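Local coordinates for protein undecaprenyl pyrophosphate synthase (Campylobacter jejuni, PDB 3UGS) that probably catalyses the condensation of isopentenyl diphosphate with allylic pyrophosphates, building the long cis-polyprenyl chain of undecaprenyl diphosphate, at residues Phe57-Ser60 against Thr61-Lys65; Met172-Val175 against Gly176-Arg180. All coordinates share one frame; numbering follows the deposited sequence.

Contact 1 (Phe57-Ser60 against Thr61-Lys65); sequences FAFS and TENWK. With FFT ((2Z,6Z)-3,7,11-trimethyldodeca-2,6,10-trien-1-yl dihydrogen phosphate), chain C.
Ser-60 and Asn-63 exchange bonds around a tight turn. The backbone N of Ser-60 donates to Asn-63 OD1 at 2.8 Å (158°), arriving from above the plane of the amide. In return Asn-63 N reaches Ser-60 OG at 3.2 Å, a straighter bond than its weak 3.3 Å contact with Ser-60 O. With chi1 at 67°, Ser-60 OG lies between its own N and carbonyl carbon, where it can accept the N-H of Asn-63. The other amide arm, Asn-63 ND2, donates to Gly-224 O of the second subunit. Glu-62 is doubly engaged: OE1 accepts from Thr-61 OG1 at 2.8 Å, while OE2 bonds Asn-183 ND2 of its own chain and Tyr-191 OH of the second subunit. Beside this polar network, Asn-63 CB sits over the Phe-59 ring, 3.4 Å from its centroid. Phe-59 turns its edge to the face of Trp-64 in a T-shaped stack, centroids 4.7 Å apart and planes at 71°; Trp-64 NE1 is bonded to Ser-133 OG. Asn-63 OD1 also lies 3.4 Å from FFT C12, which rests over the Phe-57 ring. The reciprocal Ser-60/Asn-63 bonds match a capping box opening a 3-10 turn in the substrate site, where Asn-63 is the probable proton acceptor.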
loop_
_atom_site.group_PDB
_atom_site.type_symbol
_atom_site.label_atom_id
_atom_site.label_comp_id
_atom_site.label_asym_id
_atom_site.label_seq_id
_atom_site.Cartn_x
_atom_site.Cartn_y
_atom_site.Cartn_z
ATOM N N PHE A 57 14.063 -0.484 4.639
ATOM C CA PHE A 57 14.117 0.013 3.274
ATOM C C PHE A 57 15.378 0.809 3.045
ATOM O O PHE A 57 15.512 1.917 3.491
ATOM C CB PHE A 57 12.904 0.901 2.919
ATOM C CG PHE A 57 12.533 0.877 1.446
ATOM C CD1 PHE A 57 13.354 0.272 0.498
ATOM C CD2 PHE A 57 11.356 1.445 1.013
ATOM C CE1 PHE A 57 12.979 0.236 -0.841
ATOM C CE2 PHE A 57 10.986 1.406 -0.314
ATOM C CZ PHE A 57 11.796 0.810 -1.236
ATOM N N ALA A 58 16.279 0.240 2.276
ATOM C CA ALA A 58 17.585 0.890 2.021
ATOM C C ALA A 58 17.610 1.688 0.723
ATOM O O ALA A 58 17.920 2.868 0.709
ATOM C CB ALA A 58 18.696 -0.147 2.020
ATOM N N PHE A 59 17.292 0.988 -0.359
ATOM C CA PHE A 59 17.373 1.516 -1.731
ATOM C C PHE A 59 16.304 0.850 -2.635
ATOM O O PHE A 59 16.111 -0.392 -2.667
ATOM C CB PHE A 59 18.777 1.275 -2.334
ATOM C CG PHE A 59 19.064 2.066 -3.606
ATOM C CD1 PHE A 59 19.626 3.322 -3.551
ATOM C CD2 PHE A 59 18.791 1.532 -4.858
ATOM C CE1 PHE A 59 19.920 4.042 -4.719
ATOM C CE2 PHE A 59 19.055 2.237 -6.028
ATOM C CZ PHE A 59 19.605 3.504 -5.960
ATOM N N SER A 60 15.632 1.686 -3.395
ATOM C CA SER A 60 14.553 1.199 -4.233
ATOM C C SER A 60 14.874 1.223 -5.699
ATOM O O SER A 60 15.893 1.755 -6.105
ATOM C CB SER A 60 13.286 2.019 -4.003
ATOM O OG SER A 60 13.479 3.342 -4.458
ATOM N N THR A 61 13.975 0.651 -6.494
ATOM C CA THR A 61 14.156 0.623 -7.956
ATOM C C THR A 61 14.138 2.043 -8.555
ATOM O O THR A 61 14.908 2.376 -9.439
ATOM C CB THR A 61 13.149 -0.289 -8.683
ATOM O OG1 THR A 61 11.812 -0.070 -8.169
ATOM C CG2 THR A 61 13.589 -1.776 -8.533
ATOM N N GLU A 62 13.266 2.877 -8.027
ATOM C CA GLU A 62 13.156 4.316 -8.469
ATOM C C GLU A 62 14.364 5.187 -8.052
ATOM O O GLU A 62 14.730 6.140 -8.736
ATOM C CB GLU A 62 11.887 4.987 -7.944
ATOM C CG GLU A 62 10.611 4.451 -8.552
ATOM C CD GLU A 62 10.293 3.059 -7.988
ATOM O OE1 GLU A 62 10.209 2.101 -8.795
ATOM O OE2 GLU A 62 10.184 2.934 -6.719
ATOM N N ASN A 63 14.961 4.820 -6.927
ATOM C CA ASN A 63 16.169 5.489 -6.393
ATOM C C ASN A 63 17.317 5.523 -7.414
ATOM O O ASN A 63 18.253 6.330 -7.319
ATOM C CB ASN A 63 16.684 4.850 -5.101
ATOM C CG ASN A 63 15.801 5.156 -3.883
ATOM O OD1 ASN A 63 15.828 4.420 -2.882
ATOM N ND2 ASN A 63 15.038 6.213 -3.953
ATOM N N TRP A 64 17.233 4.636 -8.398
ATOM C CA TRP A 64 18.249 4.602 -9.492
ATOM C C TRP A 64 18.246 5.848 -10.344
ATOM O O TRP A 64 19.144 6.082 -11.128
ATOM C CB TRP A 64 18.070 3.390 -10.371
ATOM C CG TRP A 64 18.479 2.113 -9.698
ATOM C CD1 TRP A 64 17.672 1.039 -9.309
ATOM C CD2 TRP A 64 19.825 1.748 -9.302
ATOM N NE1 TRP A 64 18.421 0.063 -8.716
ATOM C CE2 TRP A 64 19.728 0.417 -8.698
ATOM C CE3 TRP A 64 21.057 2.351 -9.405
ATOM C CZ2 TRP A 64 20.850 -0.252 -8.219
ATOM C CZ3 TRP A 64 22.162 1.673 -8.929
ATOM C CH2 TRP A 64 22.065 0.406 -8.330
ATOM N N LYS A 65 17.211 6.648 -10.209
ATOM C CA LYS A 65 17.097 7.890 -11.002
ATOM C C LYS A 65 17.597 9.088 -10.217
ATOM O O LYS A 65 17.605 10.233 -10.691
ATOM C CB LYS A 65 15.678 8.144 -11.470
ATOM C CG LYS A 65 15.236 7.218 -12.604
ATOM C CD LYS A 65 13.950 6.490 -12.227
HETATM O O3 FFT C . 9.039 8.298 0.635
HETATM P P FFT C . 10.459 8.795 0.651
HETATM O O1 FFT C . 10.952 9.126 2.026
HETATM O O2 FFT C . 10.680 9.833 -0.435
HETATM O O FFT C . 11.430 7.572 0.213
HETATM C C14 FFT C . 11.661 6.454 1.096
HETATM C C13 FFT C . 12.419 5.351 0.392
HETATM C C11 FFT C . 13.573 4.869 0.843
HETATM C C12 FFT C . 14.276 3.793 0.106
HETATM C C10 FFT C . 14.160 5.316 2.154
HETATM C C9 FFT C . 15.564 5.823 2.006
HETATM C C8 FFT C . 15.982 6.545 3.274
HETATM C C6 FFT C . 16.963 6.073 4.068
HETATM C C7 FFT C . 17.397 6.806 5.315
HETATM C C5 FFT C . 17.651 4.787 3.700
HETATM C C4 FFT C . 19.066 4.902 4.216
HETATM C C3 FFT C . 19.977 3.854 3.623
HETATM C C1 FFT C . 21.157 3.587 4.232
HETATM C C2 FFT C . 21.559 4.329 5.497
HETATM C C FFT C . 22.063 2.531 3.633
#

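Contact 2 (Met172-Val175 against Gly176-Arg180). With FFT ((2Z,6Z)-3,7,11-trimethyldodeca-2,6,10-trien-1-yl dihydrogen phosphate), chain C.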
loop_
_atom_site.group_PDB
_atom_site.type_symbol
_atom_site.label_atom_id
_atom_site.label_comp_id
_atom_site.label_asym_id
_atom_site.label_seq_id
_atom_site.Cartn_x
_atom_site.Cartn_y
_atom_site.Cartn_z
ATOM N N MET A 172 3.459 -1.198 9.631
ATOM C CA MET A 172 4.276 -0.347 8.760
ATOM C C MET A 172 4.502 1.006 9.445
ATOM O O MET A 172 3.618 1.841 9.525
ATOM C CB MET A 172 3.638 -0.155 7.385
ATOM C CG MET A 172 4.380 0.794 6.458
ATOM S SD MET A 172 5.992 0.193 5.932
ATOM C CE MET A 172 5.644 -0.929 4.603
ATOM N N LEU A 173 5.731 1.184 9.892
ATOM C CA LEU A 173 6.173 2.390 10.563
ATOM C C LEU A 173 7.000 3.318 9.650
ATOM O O LEU A 173 8.058 2.989 9.145
ATOM C CB LEU A 173 6.955 2.034 11.830
ATOM C CG LEU A 173 7.546 3.189 12.651
ATOM C CD1 LEU A 173 6.494 3.928 13.483
ATOM C CD2 LEU A 173 8.622 2.626 13.563
ATOM N N ARG A 174 6.461 4.493 9.428
ATOM C CA ARG A 174 7.189 5.565 8.735
ATOM C C ARG A 174 7.835 6.480 9.790
ATOM O O ARG A 174 7.173 7.004 10.666
ATOM C CB ARG A 174 6.279 6.373 7.802
ATOM C CG ARG A 174 6.797 7.766 7.459
ATOM C CD ARG A 174 8.005 7.768 6.501
ATOM N NE ARG A 174 7.659 7.285 5.153
ATOM C CZ ARG A 174 8.356 7.519 4.042
ATOM N NH1 ARG A 174 9.485 8.205 4.079
ATOM N NH2 ARG A 174 7.934 7.046 2.881
ATOM N N VAL A 175 9.143 6.608 9.727
ATOM C CA VAL A 175 9.842 7.593 10.544
ATOM C C VAL A 175 10.315 8.753 9.669
ATOM O O VAL A 175 11.282 8.673 8.920
ATOM C CB VAL A 175 11.038 7.012 11.288
ATOM C CG1 VAL A 175 11.580 8.058 12.256
ATOM C CG2 VAL A 175 10.642 5.732 12.023
ATOM N N GLY A 176 9.630 9.853 9.824
ATOM C CA GLY A 176 9.918 11.051 9.064
ATOM C C GLY A 176 8.645 11.853 8.904
ATOM O O GLY A 176 7.640 11.584 9.557
ATOM N N ASN A 177 8.706 12.829 8.033
ATOM C CA ASN A 177 7.514 13.617 7.698
ATOM C C ASN A 177 6.714 13.183 6.432
ATOM O O ASN A 177 5.551 13.547 6.267
ATOM C CB ASN A 177 7.838 15.107 7.615
ATOM C CG ASN A 177 6.584 15.951 7.658
ATOM O OD1 ASN A 177 5.662 15.699 8.472
ATOM N ND2 ASN A 177 6.501 16.912 6.750
ATOM N N ALA A 178 7.347 12.386 5.579
ATOM C CA ALA A 178 6.705 11.830 4.342
ATOM C C ALA A 178 5.533 10.919 4.700
ATOM O O ALA A 178 5.624 10.087 5.584
ATOM C CB ALA A 178 7.697 11.051 3.482
ATOM N N LYS A 179 4.424 11.126 4.029
ATOM C CA LYS A 179 3.236 10.315 4.243
ATOM C C LYS A 179 2.891 9.489 3.026
ATOM O O LYS A 179 2.086 9.901 2.192
ATOM C CB LYS A 179 2.028 11.163 4.578
ATOM C CG LYS A 179 2.250 12.147 5.694
ATOM C CD LYS A 179 1.353 11.872 6.893
ATOM C CE LYS A 179 1.664 12.836 8.022
ATOM N NZ LYS A 179 3.123 12.771 8.373
ATOM N N ARG A 180 3.463 8.291 2.982
ATOM C CA ARG A 180 3.419 7.449 1.773
ATOM C C ARG A 180 4.238 6.185 1.932
ATOM O O ARG A 180 5.038 6.102 2.842
ATOM C CB ARG A 180 3.891 8.224 0.563
ATOM C CG ARG A 180 5.290 8.779 0.742
ATOM C CD ARG A 180 5.734 9.550 -0.476
ATOM N NE ARG A 180 7.049 10.151 -0.291
ATOM C CZ ARG A 180 7.328 11.443 -0.455
ATOM N NH1 ARG A 180 6.377 12.309 -0.797
ATOM N NH2 ARG A 180 8.576 11.855 -0.308
HETATM O O3 FFT C . 9.039 8.298 0.635
HETATM P P FFT C . 10.459 8.795 0.651
HETATM O O1 FFT C . 10.952 9.126 2.026
HETATM O O2 FFT C . 10.680 9.833 -0.435
HETATM O O FFT C . 11.430 7.572 0.213
HETATM C C14 FFT C . 11.661 6.454 1.096
HETATM C C13 FFT C . 12.419 5.351 0.392
HETATM C C11 FFT C . 13.573 4.869 0.843
HETATM C C12 FFT C . 14.276 3.793 0.106
HETATM C C10 FFT C . 14.160 5.316 2.154
HETATM C C9 FFT C . 15.564 5.823 2.006
HETATM C C8 FFT C . 15.982 6.545 3.274
HETATM C C6 FFT C . 16.963 6.073 4.068
HETATM C C7 FFT C . 17.397 6.806 5.315
HETATM C C5 FFT C . 17.651 4.787 3.700
HETATM C C4 FFT C . 19.066 4.902 4.216
HETATM C C3 FFT C . 19.977 3.854 3.623
HETATM C C1 FFT C . 21.157 3.587 4.232
HETATM C C2 FFT C . 21.559 4.329 5.497
HETATM C C FFT C . 22.063 2.531 3.633
#
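Arg-174 reaches out across its strand's direction and meets Arg-180 at the phosphate of FFT. Its chain bends at chi2 and chi3 (72° and 67°), setting the guanidinium beside Ala-178. There NH2 of Arg-174 donates to Arg-180 O at 3.0 Å; the oxygen lies near the guanidinium plane, although the donor stands well above the carbonyl plane. Four hydrogen bonds hold the phosphate. Arg-174 gives NH1 to FFT O1 at 2.7 Å and NH2 to FFT O3 at 2.8 Å. Arg-180 gives NE to the same FFT O3 and NH2 to FFT O2, both at 2.9 Å. Arg-180 NH1 forms a salt bridge with Glu-193 of the second subunit. Packing is tight at Ala-178, whose O meets Arg-174 CG at 3.2 Å and whose CB lies against a face of each guanidinium. Gly-176 takes a phi of 151°, which leaves no room for a CB beside Val-175 O, and the chain then comes round gradually, Asp-15 accepting the N-H groups of Asn-177 and Ala-178. The outer side is looser: Asn-177 is exposed, and Lys-179 directs its side chain away from the strand, NZ making weak links to Asn-177 O and Glu-198, though its backbone is bonded to the second subunit. Strand 171-175 runs between parallel strands 9-14 and 193-197, Arg-174 touching Val-13 and Phe-196; the loop leaves its C-terminal end toward strand 193-197.

Contact 1 comes first along the chain and closes before contact 2 opens. Both are local turns at the C-terminal ends of strands in one six-stranded parallel sheet, where strand 9-14 separates strand 53-60 from strand 171-175. Their centres are 16 Å apart and their nearest atoms about 7 Å, so they do not touch directly. FFT spans the gap: contact 1 meets its hydrocarbon chain and contact 2 its phosphate, while Gly-16, just beyond the intervening strand, also bonds the ligand. Each turn also engages the second subunit, which ties the substrate site to the homodimer interface.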